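Local coordinates for lysosome-associated membrane glycoprotein 1 (Mus musculus, PDB 5GV0) that probably lines the luminal side of the lysosomal membrane as a heavily glycosylated protein that assembles with its own kind, here represented by its membrane-proximal luminal domain, at residues Ile27-Leu30 against Thr36-Arg39; Leu57-Val62 against Ala68-Phe73; Ser80-Gln85 against Gln141-Lys146; Asn90-Leu93 against Pro99-Ser102; Lys109-Gln112 against Ser118-Cys121. All coordinates share one frame; numbering follows the deposited sequence.

Overall arrangement
From the N terminus, interaction 1 closes first, pairing the end of strand 14-30 with strand 36-42 across a short turn. Interaction 2 follows as a second hairpin, 57-64 with 67-76, in the other sheet. Strand 81-92 then serves two contacts: its start at interaction 3, its end at interaction 4, a hairpin with strand 100-105. Interaction 3 closes the longest loop, because 80-85 meets 141-146 of the first sheet; interactions 4 and 5 both lie within it. Interactions 1 and 4 touch at one end of the two-sheet domain, through I27 with F101 and Y29 with L93, whereas 3 and 5 touch at the other, centres about 7 Å apart.

Interaction 1. Residues Ile27-Leu30 against Thr36-Arg39; sequences ITYL and TVTR
Y29 carries CG between its backbone N and carbonyl carbon (chi1 68°), as V37 does with CG1, and the two side chains lie side by side on one face of the hairpin. V37 CG1 thereby sits over one face of the Y29 ring, 3.7 Å from the ring centroid, in a CH-pi contact displaced toward the rim. R39 runs extended from CG to NE and reaches the phenol: R39 NE donates to Y29 OH at 2.8 Å with an N-H...O angle of 168°. The hydroxyl lies in the guanidinium plane, at its edge, while ring and guanidinium planes are turned 53° apart; V37 CG2 covers one face of the guanidinium. D95 meets both groups from outside, hydrogen-bonded to Y29 OH and salt-bridged to R39 NH1, which probably helps to hold the phenol and guanidinium against each other. On the other face T28 OG1 and T38 OG1 are hydrogen-bonded at 2.8 Å. Beside them T36 CG2 presses on T28 CG2 at a tight 3.5 Å. The antiparallel backbone pairs I27 with R39 and Y29 with V37, two hydrogen bonds each. The hairpin joins the end of strand 14-30 to strand 36-42; I27 packs on F101 and I103 of strand 100-105, and Y29 on L93 and A96 of the adjoining loop.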
# COMPACT_ATOMS: atom_id res chain seq x y z
N ILE A 27 -10.88 6.71 6.31
CA ILE A 27 -11.77 5.78 7.00
C ILE A 27 -13.03 6.46 7.53
O ILE A 27 -12.97 7.52 8.17
CB ILE A 27 -11.03 5.05 8.16
CG1 ILE A 27 -11.96 4.03 8.80
CG2 ILE A 27 -10.48 6.04 9.18
CD1 ILE A 27 -11.24 2.92 9.52
N THR A 28 -14.16 5.86 7.21
CA THR A 28 -15.45 6.30 7.71
C THR A 28 -15.90 5.32 8.78
O THR A 28 -15.90 4.12 8.55
CB THR A 28 -16.48 6.39 6.58
OG1 THR A 28 -16.03 7.32 5.59
CG2 THR A 28 -17.83 6.84 7.11
N TYR A 29 -16.27 5.83 9.95
CA TYR A 29 -16.66 4.94 11.04
C TYR A 29 -17.65 5.58 12.01
O TYR A 29 -17.86 6.79 12.01
CB TYR A 29 -15.42 4.46 11.80
CG TYR A 29 -14.67 5.52 12.59
CD1 TYR A 29 -13.75 6.36 11.97
CD2 TYR A 29 -14.87 5.67 13.96
CE1 TYR A 29 -13.05 7.31 12.69
CE2 TYR A 29 -14.18 6.62 14.68
CZ TYR A 29 -13.27 7.43 14.05
OH TYR A 29 -12.57 8.38 14.76
N LEU A 30 -18.27 4.73 12.82
CA LEU A 30 -19.22 5.15 13.84
C LEU A 30 -18.52 5.45 15.15
O LEU A 30 -17.81 4.61 15.69
CB LEU A 30 -20.27 4.06 14.07
CG LEU A 30 -21.36 3.90 13.01
CD1 LEU A 30 -22.20 2.66 13.29
CD2 LEU A 30 -22.23 5.14 12.96
N THR A 36 -21.54 9.22 12.66
CA THR A 36 -20.58 8.80 11.65
C THR A 36 -19.56 9.90 11.40
O THR A 36 -19.91 11.08 11.35
CB THR A 36 -21.30 8.45 10.33
OG1 THR A 36 -22.22 7.37 10.55
CG2 THR A 36 -20.30 8.04 9.27
N VAL A 37 -18.29 9.53 11.28
CA VAL A 37 -17.24 10.50 10.97
C VAL A 37 -16.28 9.91 9.92
O VAL A 37 -16.11 8.70 9.84
CB VAL A 37 -16.46 10.91 12.24
CG1 VAL A 37 -15.56 9.78 12.73
CG2 VAL A 37 -15.65 12.17 11.99
N THR A 38 -15.69 10.78 9.12
CA THR A 38 -14.68 10.38 8.15
C THR A 38 -13.37 11.09 8.47
O THR A 38 -13.34 12.31 8.59
CB THR A 38 -15.12 10.70 6.72
OG1 THR A 38 -16.32 9.97 6.43
CG2 THR A 38 -14.05 10.30 5.72
N ARG A 39 -12.30 10.33 8.63
CA ARG A 39 -10.99 10.88 8.95
C ARG A 39 -9.90 10.34 8.04
O ARG A 39 -9.99 9.22 7.53
CB ARG A 39 -10.60 10.58 10.41
CG ARG A 39 -11.59 11.05 11.46
CD ARG A 39 -10.97 10.96 12.85
NE ARG A 39 -11.96 11.00 13.93
CZ ARG A 39 -12.51 12.11 14.41
NH1 ARG A 39 -13.41 12.03 15.38
NH2 ARG A 39 -12.17 13.28 13.91

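Interaction 2. Residues Leu57-Val62 against Ala68-Phe73; sequences LVTLKV and ALELQF. With NAG (2-acetamido-2-deoxy-beta-D-glucopyranose), chain E; SO4 (sulfate ion), chain C.
E70 crosses the side chains of T59 and K61 at a slant on one face of the hairpin. CG of E70 lies anti to the backbone N (chi1 -176°) and the chain stays extended, which brings the carboxylate beside T59, with E70 OE2 3.8 Å from T59 CB. A water joins the pair, 2.7 Å from T59 OG1 and donating to E70 OE2 at the same distance. Q72, on the same strand and face, directs its amide back: Q72 NE2 donates to E70 OE1 at 2.9 Å, coming from above the carboxylate plane while that oxygen stays in the amide plane. L57 CD1 rests against Q72 CB. A bend at chi3 (-67°) turns the end of K61 toward the sugar; K61 NZ stays 4.5 Å from E70 OE2, beyond a salt bridge. K61 NZ makes a weak hydrogen bond, 3.2 Å, to NAG O7 of the N-acetylglucosamine carried by N90. The acetyl methyl C8 of that sugar lies against E70 CB. The opposite face is apolar: V62 lies alongside L69, V62 CG2 to L69 CB 3.7 Å, and L60, L71, V58 and F73 continue it toward Y7, L17 and L84. Six backbone hydrogen bonds join 57-62 to 68-73. L57 N also binds a sulfate, probably from the crystallisation liquor. With R88 salt-bridged to E70 OE1 and S52 bonded to T59 OG1, the buried carboxylate is gripped by several donors, which would favour its ionised form; K61, at a longer distance from it, meets the glycan only weakly.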
# COMPACT_ATOMS: atom_id res chain seq x y z
N LEU A 57 4.00 -13.92 -3.56
CA LEU A 57 3.53 -12.91 -2.63
C LEU A 57 4.67 -12.08 -2.07
O LEU A 57 5.63 -12.63 -1.52
CB LEU A 57 2.77 -13.56 -1.48
CG LEU A 57 2.37 -12.66 -0.31
CD1 LEU A 57 1.29 -11.68 -0.74
CD2 LEU A 57 1.91 -13.48 0.88
N VAL A 58 4.54 -10.76 -2.17
CA VAL A 58 5.48 -9.82 -1.57
C VAL A 58 4.70 -8.90 -0.65
O VAL A 58 3.64 -8.41 -1.05
CB VAL A 58 6.23 -9.01 -2.65
CG1 VAL A 58 6.91 -7.79 -2.05
CG2 VAL A 58 7.23 -9.88 -3.38
N THR A 59 5.18 -8.68 0.56
CA THR A 59 4.43 -7.83 1.49
C THR A 59 5.24 -6.67 2.01
O THR A 59 6.48 -6.73 2.09
CB THR A 59 3.90 -8.62 2.71
OG1 THR A 59 5.00 -9.01 3.54
CG2 THR A 59 3.11 -9.84 2.28
N LEU A 60 4.53 -5.61 2.37
CA LEU A 60 5.09 -4.46 3.06
C LEU A 60 4.15 -4.08 4.20
O LEU A 60 2.97 -3.85 3.96
CB LEU A 60 5.27 -3.28 2.11
CG LEU A 60 5.79 -1.99 2.74
CD1 LEU A 60 7.25 -2.14 3.16
CD2 LEU A 60 5.61 -0.82 1.80
N LYS A 61 4.68 -4.03 5.42
CA LYS A 61 3.88 -3.65 6.58
C LYS A 61 4.41 -2.36 7.19
O LYS A 61 5.59 -2.25 7.49
CB LYS A 61 3.85 -4.76 7.62
CG LYS A 61 2.92 -4.47 8.79
CD LYS A 61 2.98 -5.56 9.84
CE LYS A 61 2.41 -6.88 9.34
NZ LYS A 61 2.28 -7.85 10.46
N VAL A 62 3.51 -1.39 7.36
CA VAL A 62 3.86 -0.12 7.96
C VAL A 62 2.99 0.08 9.20
O VAL A 62 1.76 0.02 9.12
CB VAL A 62 3.71 1.05 6.96
CG1 VAL A 62 4.63 0.84 5.77
CG2 VAL A 62 2.28 1.18 6.46
N ALA A 68 -1.73 -0.91 12.03
CA ALA A 68 -0.83 -1.67 11.17
C ALA A 68 -1.47 -1.82 9.80
O ALA A 68 -2.59 -2.30 9.68
CB ALA A 68 -0.52 -3.03 11.78
N LEU A 69 -0.74 -1.39 8.78
CA LEU A 69 -1.18 -1.51 7.40
C LEU A 69 -0.27 -2.45 6.64
O LEU A 69 0.94 -2.22 6.61
CB LEU A 69 -1.18 -0.14 6.72
CG LEU A 69 -1.42 -0.17 5.20
CD1 LEU A 69 -2.87 -0.53 4.89
CD2 LEU A 69 -1.06 1.18 4.57
N GLU A 70 -0.84 -3.47 6.01
CA GLU A 70 -0.03 -4.36 5.18
C GLU A 70 -0.51 -4.32 3.74
O GLU A 70 -1.70 -4.48 3.46
CB GLU A 70 -0.03 -5.80 5.68
CG GLU A 70 0.91 -6.71 4.86
CD GLU A 70 1.01 -8.10 5.43
OE1 GLU A 70 0.03 -8.86 5.31
OE2 GLU A 70 2.07 -8.45 6.00
N LEU A 71 0.43 -4.09 2.84
CA LEU A 71 0.18 -4.15 1.41
C LEU A 71 0.69 -5.48 0.91
O LEU A 71 1.80 -5.91 1.25
CB LEU A 71 0.89 -3.01 0.69
CG LEU A 71 0.62 -1.61 1.21
CD1 LEU A 71 1.38 -0.60 0.37
CD2 LEU A 71 -0.87 -1.33 1.21
N GLN A 72 -0.12 -6.14 0.09
CA GLN A 72 0.27 -7.42 -0.49
C GLN A 72 0.33 -7.28 -1.99
O GLN A 72 -0.61 -6.79 -2.61
CB GLN A 72 -0.70 -8.52 -0.08
CG GLN A 72 -0.86 -8.65 1.42
CD GLN A 72 -1.38 -10.00 1.86
OE1 GLN A 72 -1.94 -10.76 1.07
NE2 GLN A 72 -1.18 -10.32 3.14
N PHE A 73 1.46 -7.67 -2.57
CA PHE A 73 1.65 -7.60 -4.01
C PHE A 73 1.66 -9.01 -4.58
O PHE A 73 2.19 -9.94 -3.97
CB PHE A 73 2.96 -6.89 -4.35
CG PHE A 73 2.96 -5.44 -3.97
CD1 PHE A 73 3.27 -5.04 -2.68
CD2 PHE A 73 2.62 -4.47 -4.90
CE1 PHE A 73 3.25 -3.69 -2.33
CE2 PHE A 73 2.60 -3.13 -4.56
CZ PHE A 73 2.91 -2.74 -3.27
C1 NAG E . -3.77 -7.93 12.72
C2 NAG E . -2.49 -8.31 11.97
C3 NAG E . -2.41 -9.83 11.80
C4 NAG E . -2.58 -10.53 13.14
C5 NAG E . -3.86 -10.05 13.82
C6 NAG E . -4.04 -10.62 15.20
C7 NAG E . -1.49 -6.77 10.33
C8 NAG E . -1.62 -6.17 8.96
N2 NAG E . -2.44 -7.65 10.68
O3 NAG E . -1.14 -10.16 11.24
O4 NAG E . -2.65 -11.93 12.95
O5 NAG E . -3.81 -8.62 13.96
O6 NAG E . -3.10 -10.08 16.12
O7 NAG E . -0.57 -6.48 11.09
S SO4 C . 5.65 -17.56 -2.15
O1 SO4 C . 6.89 -18.00 -2.80
O2 SO4 C . 4.56 -18.42 -2.59
O3 SO4 C . 5.79 -17.67 -0.70
O4 SO4 C . 5.38 -16.18 -2.54
O HOH W 1 4.61 -7.64 5.83

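Interaction 3. Residues Ser80-Gln85 against Gln141-Lys146; sequences SLFFLQ and QVQAFK
F82 makes nearly all of the apolar contact with 141-146, since its CB points toward that segment and CG is tucked over the backbone, flanked by N and C (chi1 67°). The backbone of Q143 and A144 passes over one face of its ring: A144 N is 3.6 Å above the ring plane, over the centre. A144 O is on the same covered face, 3.6 Å from F82 CD2. At the far end F82 CZ reaches Q143 CA at 3.6 Å, while V142 O lies at the ring edge, near its plane. Two side-chain contacts flank this one: A144 CB to F82 CD1 at 3.9 Å, and F145 CD2 to F82 CB at the same separation.

No hydrogen bond crosses the contact. The polar bond within it belongs to one segment: Q143 NE2 donates to K146 O at 2.8 Å, in the plane of that carbonyl, and Q143 OE1 takes the backbone N of G153, so this amide probably helps to hold the chain where it leaves the strand.

Segments 81-85 and 141-144 run at 111° to each other, one in each sheet: 81-92 is flanked by 67-76 and 112-114, and F82 also packs on M75 and A113, while V142 and A144 rest on L17 of strand 14-30.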
# COMPACT_ATOMS: atom_id res chain seq x y z
N SER A 80 3.77 -11.87 -16.63
CA SER A 80 4.87 -11.06 -16.11
C SER A 80 4.39 -9.65 -15.77
O SER A 80 4.97 -8.65 -16.20
CB SER A 80 6.03 -10.98 -17.11
OG SER A 80 6.67 -12.24 -17.29
N LEU A 81 3.30 -9.58 -15.01
CA LEU A 81 2.80 -8.33 -14.45
C LEU A 81 2.75 -8.46 -12.95
O LEU A 81 2.39 -9.53 -12.45
CB LEU A 81 1.41 -7.99 -14.98
CG LEU A 81 1.23 -7.69 -16.46
CD1 LEU A 81 -0.25 -7.63 -16.80
CD2 LEU A 81 1.91 -6.38 -16.82
N PHE A 82 3.10 -7.40 -12.23
CA PHE A 82 2.87 -7.37 -10.79
C PHE A 82 1.86 -6.29 -10.46
O PHE A 82 1.60 -5.39 -11.27
CB PHE A 82 4.18 -7.13 -10.01
CG PHE A 82 4.79 -5.77 -10.20
CD1 PHE A 82 4.39 -4.68 -9.42
CD2 PHE A 82 5.78 -5.57 -11.15
CE1 PHE A 82 4.95 -3.43 -9.61
CE2 PHE A 82 6.35 -4.32 -11.34
CZ PHE A 82 5.94 -3.26 -10.57
N PHE A 83 1.29 -6.37 -9.26
CA PHE A 83 0.23 -5.46 -8.86
C PHE A 83 -0.02 -5.57 -7.37
O PHE A 83 0.30 -6.59 -6.75
CB PHE A 83 -1.07 -5.74 -9.64
CG PHE A 83 -1.45 -7.19 -9.69
CD1 PHE A 83 -2.24 -7.76 -8.69
CD2 PHE A 83 -1.02 -8.00 -10.73
CE1 PHE A 83 -2.58 -9.09 -8.73
CE2 PHE A 83 -1.36 -9.34 -10.77
CZ PHE A 83 -2.14 -9.88 -9.78
N LEU A 84 -0.57 -4.51 -6.81
CA LEU A 84 -1.13 -4.55 -5.46
C LEU A 84 -2.38 -5.41 -5.51
O LEU A 84 -3.32 -5.09 -6.25
CB LEU A 84 -1.46 -3.14 -4.97
CG LEU A 84 -2.10 -3.06 -3.58
CD1 LEU A 84 -1.06 -3.36 -2.50
CD2 LEU A 84 -2.73 -1.70 -3.36
N GLN A 85 -2.38 -6.52 -4.77
CA GLN A 85 -3.52 -7.42 -4.79
C GLN A 85 -4.28 -7.43 -3.47
O GLN A 85 -5.42 -7.89 -3.41
CB GLN A 85 -3.06 -8.85 -5.15
CG GLN A 85 -2.20 -9.54 -4.14
CD GLN A 85 -1.83 -10.94 -4.58
OE1 GLN A 85 -2.34 -11.46 -5.58
NE2 GLN A 85 -0.91 -11.56 -3.84
N GLN A 141 6.09 5.53 -6.71
CA GLN A 141 6.87 4.72 -7.62
C GLN A 141 7.09 3.40 -6.89
O GLN A 141 7.51 3.41 -5.72
CB GLN A 141 8.19 5.39 -8.01
CG GLN A 141 8.96 4.59 -9.07
CD GLN A 141 10.07 5.37 -9.72
OE1 GLN A 141 10.45 6.45 -9.24
NE2 GLN A 141 10.61 4.84 -10.81
N VAL A 142 6.77 2.28 -7.53
CA VAL A 142 6.83 1.01 -6.83
C VAL A 142 7.19 -0.13 -7.78
O VAL A 142 6.84 -0.12 -8.96
CB VAL A 142 5.48 0.71 -6.09
CG1 VAL A 142 4.34 0.53 -7.08
CG2 VAL A 142 5.62 -0.50 -5.18
N GLN A 143 7.93 -1.10 -7.25
CA GLN A 143 8.33 -2.26 -8.03
C GLN A 143 8.42 -3.49 -7.13
O GLN A 143 9.08 -3.44 -6.09
CB GLN A 143 9.67 -1.98 -8.72
CG GLN A 143 10.14 -3.10 -9.65
CD GLN A 143 11.33 -2.67 -10.46
OE1 GLN A 143 11.51 -1.48 -10.73
NE2 GLN A 143 12.17 -3.63 -10.86
N ALA A 144 7.76 -4.57 -7.54
CA ALA A 144 7.71 -5.79 -6.75
C ALA A 144 8.24 -6.98 -7.55
O ALA A 144 8.12 -7.02 -8.78
CB ALA A 144 6.28 -6.06 -6.28
N PHE A 145 8.82 -7.92 -6.80
CA PHE A 145 9.33 -9.21 -7.25
C PHE A 145 10.71 -9.04 -7.90
O PHE A 145 11.71 -9.05 -7.19
CB PHE A 145 8.32 -9.92 -8.16
CG PHE A 145 7.06 -10.32 -7.43
CD1 PHE A 145 7.01 -11.51 -6.72
CD2 PHE A 145 5.95 -9.48 -7.41
CE1 PHE A 145 5.87 -11.86 -6.01
CE2 PHE A 145 4.81 -9.83 -6.69
CZ PHE A 145 4.77 -11.02 -6.00
N LYS A 146 10.77 -8.86 -9.21
CA LYS A 146 12.06 -8.72 -9.87
C LYS A 146 12.63 -7.31 -9.70
O LYS A 146 12.00 -6.33 -10.09
CB LYS A 146 11.93 -9.06 -11.35
CG LYS A 146 13.24 -9.07 -12.12
CD LYS A 146 13.04 -9.73 -13.47
CE LYS A 146 14.32 -9.73 -14.29
NZ LYS A 146 14.80 -8.35 -14.58

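Interaction 4. Residues Asn90-Leu93 against Pro99-Ser102; sequences NMTL and PTFS. With NAG (2-acetamido-2-deoxy-beta-D-glucopyranose), chain E.
M91 and F101 form an antiparallel hydrogen-bonded pair, M91 N to F101 O and F101 N to M91 O both 3.0 Å, and beyond it L93 N donates to P99 O as the hairpin nears its turn. On one face N90 bears the N-glycan, its ND2 bonded covalently to C1 of N-acetylglucosamine. N90 OD1 accepts a hydrogen bond from S102 OG whose modelled length, 2.5 Å, is doubtfully short. Further along that face T92 OG1 and T100 OG1 are 2.9 Å apart and hydrogen-bonded.

On the opposite face a chi1 of 60° folds F101 CG back over its own main chain, turning the ring across the neighbouring strand. M91 O lies over one ring face, offset toward the rim. M91 CB touches F101 CZ at 3.7 Å, and the sulfur makes an oblique Met-aromatic contact, M91 SD 5.4 Å from the F101 ring centroid. L93 comes instead at the ring edge, L93 CD1 to F101 CE1 3.5 Å.

The hairpin joins strands 81-92 and 100-105 of one sheet. M91 and L93 pack on F41 of strand 36-42, bringing the tip against the other sheet; N90 is backbone-bonded to A68 in strand 67-76.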
# COMPACT_ATOMS: atom_id res chain seq x y z
N ASN A 90 -5.12 -3.24 10.57
CA ASN A 90 -5.53 -3.34 11.97
C ASN A 90 -5.50 -1.95 12.56
O ASN A 90 -4.52 -1.22 12.37
CB ASN A 90 -4.59 -4.25 12.78
CG ASN A 90 -4.74 -5.71 12.44
OD1 ASN A 90 -5.67 -6.13 11.76
ND2 ASN A 90 -3.79 -6.51 12.94
N MET A 91 -6.53 -1.56 13.29
CA MET A 91 -6.52 -0.22 13.84
C MET A 91 -7.24 -0.12 15.17
O MET A 91 -8.21 -0.84 15.42
CB MET A 91 -7.14 0.75 12.84
CG MET A 91 -6.85 2.21 13.12
SD MET A 91 -7.23 3.21 11.68
CE MET A 91 -6.21 4.64 12.01
N THR A 92 -6.76 0.77 16.03
CA THR A 92 -7.49 1.13 17.24
C THR A 92 -7.87 2.61 17.17
O THR A 92 -7.01 3.48 17.06
CB THR A 92 -6.68 0.84 18.51
OG1 THR A 92 -6.50 -0.57 18.65
CG2 THR A 92 -7.42 1.36 19.73
N LEU A 93 -9.17 2.87 17.21
CA LEU A 93 -9.69 4.24 17.23
C LEU A 93 -10.41 4.47 18.56
O LEU A 93 -11.52 3.98 18.75
CB LEU A 93 -10.65 4.48 16.07
CG LEU A 93 -10.11 4.44 14.64
CD1 LEU A 93 -11.25 4.41 13.64
CD2 LEU A 93 -9.21 5.62 14.38
N PRO A 99 -13.73 0.17 19.01
CA PRO A 99 -12.39 0.77 19.03
C PRO A 99 -11.35 0.00 18.21
O PRO A 99 -10.61 0.61 17.43
CB PRO A 99 -12.01 0.74 20.51
CG PRO A 99 -13.32 0.66 21.23
CD PRO A 99 -14.21 -0.16 20.36
N THR A 100 -11.30 -1.31 18.40
CA THR A 100 -10.29 -2.14 17.76
C THR A 100 -10.93 -3.04 16.71
O THR A 100 -11.85 -3.80 17.00
CB THR A 100 -9.53 -2.98 18.80
OG1 THR A 100 -8.79 -2.10 19.66
CG2 THR A 100 -8.57 -3.94 18.12
N PHE A 101 -10.43 -2.93 15.48
CA PHE A 101 -11.04 -3.61 14.35
C PHE A 101 -10.02 -3.91 13.27
O PHE A 101 -8.89 -3.44 13.31
CB PHE A 101 -12.17 -2.76 13.77
CG PHE A 101 -11.71 -1.43 13.28
CD1 PHE A 101 -11.68 -0.34 14.14
CD2 PHE A 101 -11.27 -1.26 11.98
CE1 PHE A 101 -11.24 0.89 13.71
CE2 PHE A 101 -10.83 -0.03 11.54
CZ PHE A 101 -10.81 1.05 12.41
N SER A 102 -10.45 -4.71 12.29
CA SER A 102 -9.65 -4.98 11.10
C SER A 102 -10.51 -4.80 9.86
O SER A 102 -11.71 -5.05 9.89
CB SER A 102 -9.07 -6.40 11.13
OG SER A 102 -8.08 -6.52 12.14
C1 NAG E . -3.77 -7.93 12.72
C2 NAG E . -2.49 -8.31 11.97
C3 NAG E . -2.41 -9.83 11.80
C4 NAG E . -2.58 -10.53 13.14
C5 NAG E . -3.86 -10.05 13.82
C6 NAG E . -4.04 -10.62 15.20
C7 NAG E . -1.49 -6.77 10.33
C8 NAG E . -1.62 -6.17 8.96
N2 NAG E . -2.44 -7.65 10.68
O3 NAG E . -1.14 -10.16 11.24
O4 NAG E . -2.65 -11.93 12.95
O5 NAG E . -3.81 -8.62 13.96
O6 NAG E . -3.10 -10.08 16.12
O7 NAG E . -0.57 -6.48 11.09

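Interaction 5. Residues Lys109-Gln112 against Ser118-Cys121; sequences KALQ and SYKC
Y119 spreads its ring beneath the backbone of L111, whose CA stands almost on the ring normal, 3.7 Å from the centroid and 4° off it, in a CH-pi contact over one face. With CG anti to the backbone N (chi1 176°), the tyrosine extends straight from its strand to this spot. The L111 side chain crosses it at about a right angle and sets L111 CD2 against Y119 CE2 at 3.7 Å. Q112 takes part through its backbone: Q112 O is 3.4 Å from Y119 CD1, in an oblique approach. Here the chain turns a corner at L111, whose phi and psi are both positive, a break that separates A110, backbone-bonded to L84 of strand 81-92, from strand 112-114. Strand 118-121 belongs to the other sheet, paired with 140-144 and 155-157, so the tyrosine spans the two layers of the domain at this end. No direct hydrogen bond crosses; a water accepts from L111 N at 2.8 Å and lies 3.2 Å from Y119 OH. L111 O is buried by the contact with no partner in the model. The Y119 side chain also touches V140, V142, E125 and C158, the last of these disulfide-bonded to C121, two residues along the strand from Y119.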
# COMPACT_ATOMS: atom_id res chain seq x y z
N LYS A 109 -6.57 -5.01 -7.63
CA LYS A 109 -5.60 -4.98 -8.72
C LYS A 109 -5.30 -3.53 -9.05
O LYS A 109 -6.01 -2.89 -9.83
CB LYS A 109 -6.10 -5.74 -9.95
CG LYS A 109 -5.06 -5.77 -11.07
CD LYS A 109 -5.37 -6.82 -12.13
CE LYS A 109 -4.99 -8.22 -11.65
NZ LYS A 109 -5.18 -9.24 -12.72
N ALA A 110 -4.26 -3.01 -8.42
CA ALA A 110 -3.84 -1.64 -8.64
C ALA A 110 -2.32 -1.60 -8.73
O ALA A 110 -1.65 -2.61 -8.49
CB ALA A 110 -4.35 -0.73 -7.52
N LEU A 111 -1.79 -0.43 -9.08
CA LEU A 111 -0.35 -0.21 -9.17
C LEU A 111 0.30 -1.27 -10.07
O LEU A 111 1.39 -1.77 -9.79
CB LEU A 111 0.28 -0.22 -7.77
CG LEU A 111 -0.44 0.54 -6.65
CD1 LEU A 111 0.39 0.51 -5.36
CD2 LEU A 111 -0.77 1.97 -7.06
N GLN A 112 -0.38 -1.61 -11.16
CA GLN A 112 0.05 -2.71 -12.01
C GLN A 112 1.12 -2.27 -13.01
O GLN A 112 0.97 -1.25 -13.69
CB GLN A 112 -1.14 -3.30 -12.75
CG GLN A 112 -0.78 -4.50 -13.63
CD GLN A 112 -1.99 -5.22 -14.18
OE1 GLN A 112 -2.39 -6.27 -13.66
NE2 GLN A 112 -2.58 -4.68 -15.23
N SER A 118 9.09 -0.35 -13.31
CA SER A 118 8.43 0.22 -12.14
C SER A 118 7.13 0.94 -12.51
O SER A 118 6.99 1.44 -13.63
CB SER A 118 9.37 1.18 -11.40
OG SER A 118 9.82 2.26 -12.22
N TYR A 119 6.19 0.94 -11.58
CA TYR A 119 4.95 1.69 -11.72
C TYR A 119 5.17 3.07 -11.14
O TYR A 119 5.72 3.18 -10.05
CB TYR A 119 3.78 1.00 -11.00
CG TYR A 119 2.49 1.79 -11.01
CD1 TYR A 119 1.62 1.70 -12.09
CD2 TYR A 119 2.15 2.64 -9.96
CE1 TYR A 119 0.44 2.43 -12.12
CE2 TYR A 119 0.97 3.37 -9.99
CZ TYR A 119 0.13 3.26 -11.07
OH TYR A 119 -1.05 3.98 -11.10
N LYS A 120 4.73 4.11 -11.84
CA LYS A 120 4.85 5.47 -11.32
C LYS A 120 3.58 6.26 -11.59
O LYS A 120 3.01 6.21 -12.68
CB LYS A 120 6.05 6.19 -11.94
CG LYS A 120 6.33 7.56 -11.32
CD LYS A 120 7.59 8.18 -11.89
CE LYS A 120 7.82 9.56 -11.30
NZ LYS A 120 8.95 10.27 -11.96
N CYS A 121 3.12 7.00 -10.58
CA CYS A 121 1.96 7.86 -10.77
C CYS A 121 1.98 8.99 -9.76
O CYS A 121 2.20 8.76 -8.58
CB CYS A 121 0.67 7.05 -10.64
SG CYS A 121 -0.80 7.95 -11.24
O HOH W 2 -3.16 1.76 -10.12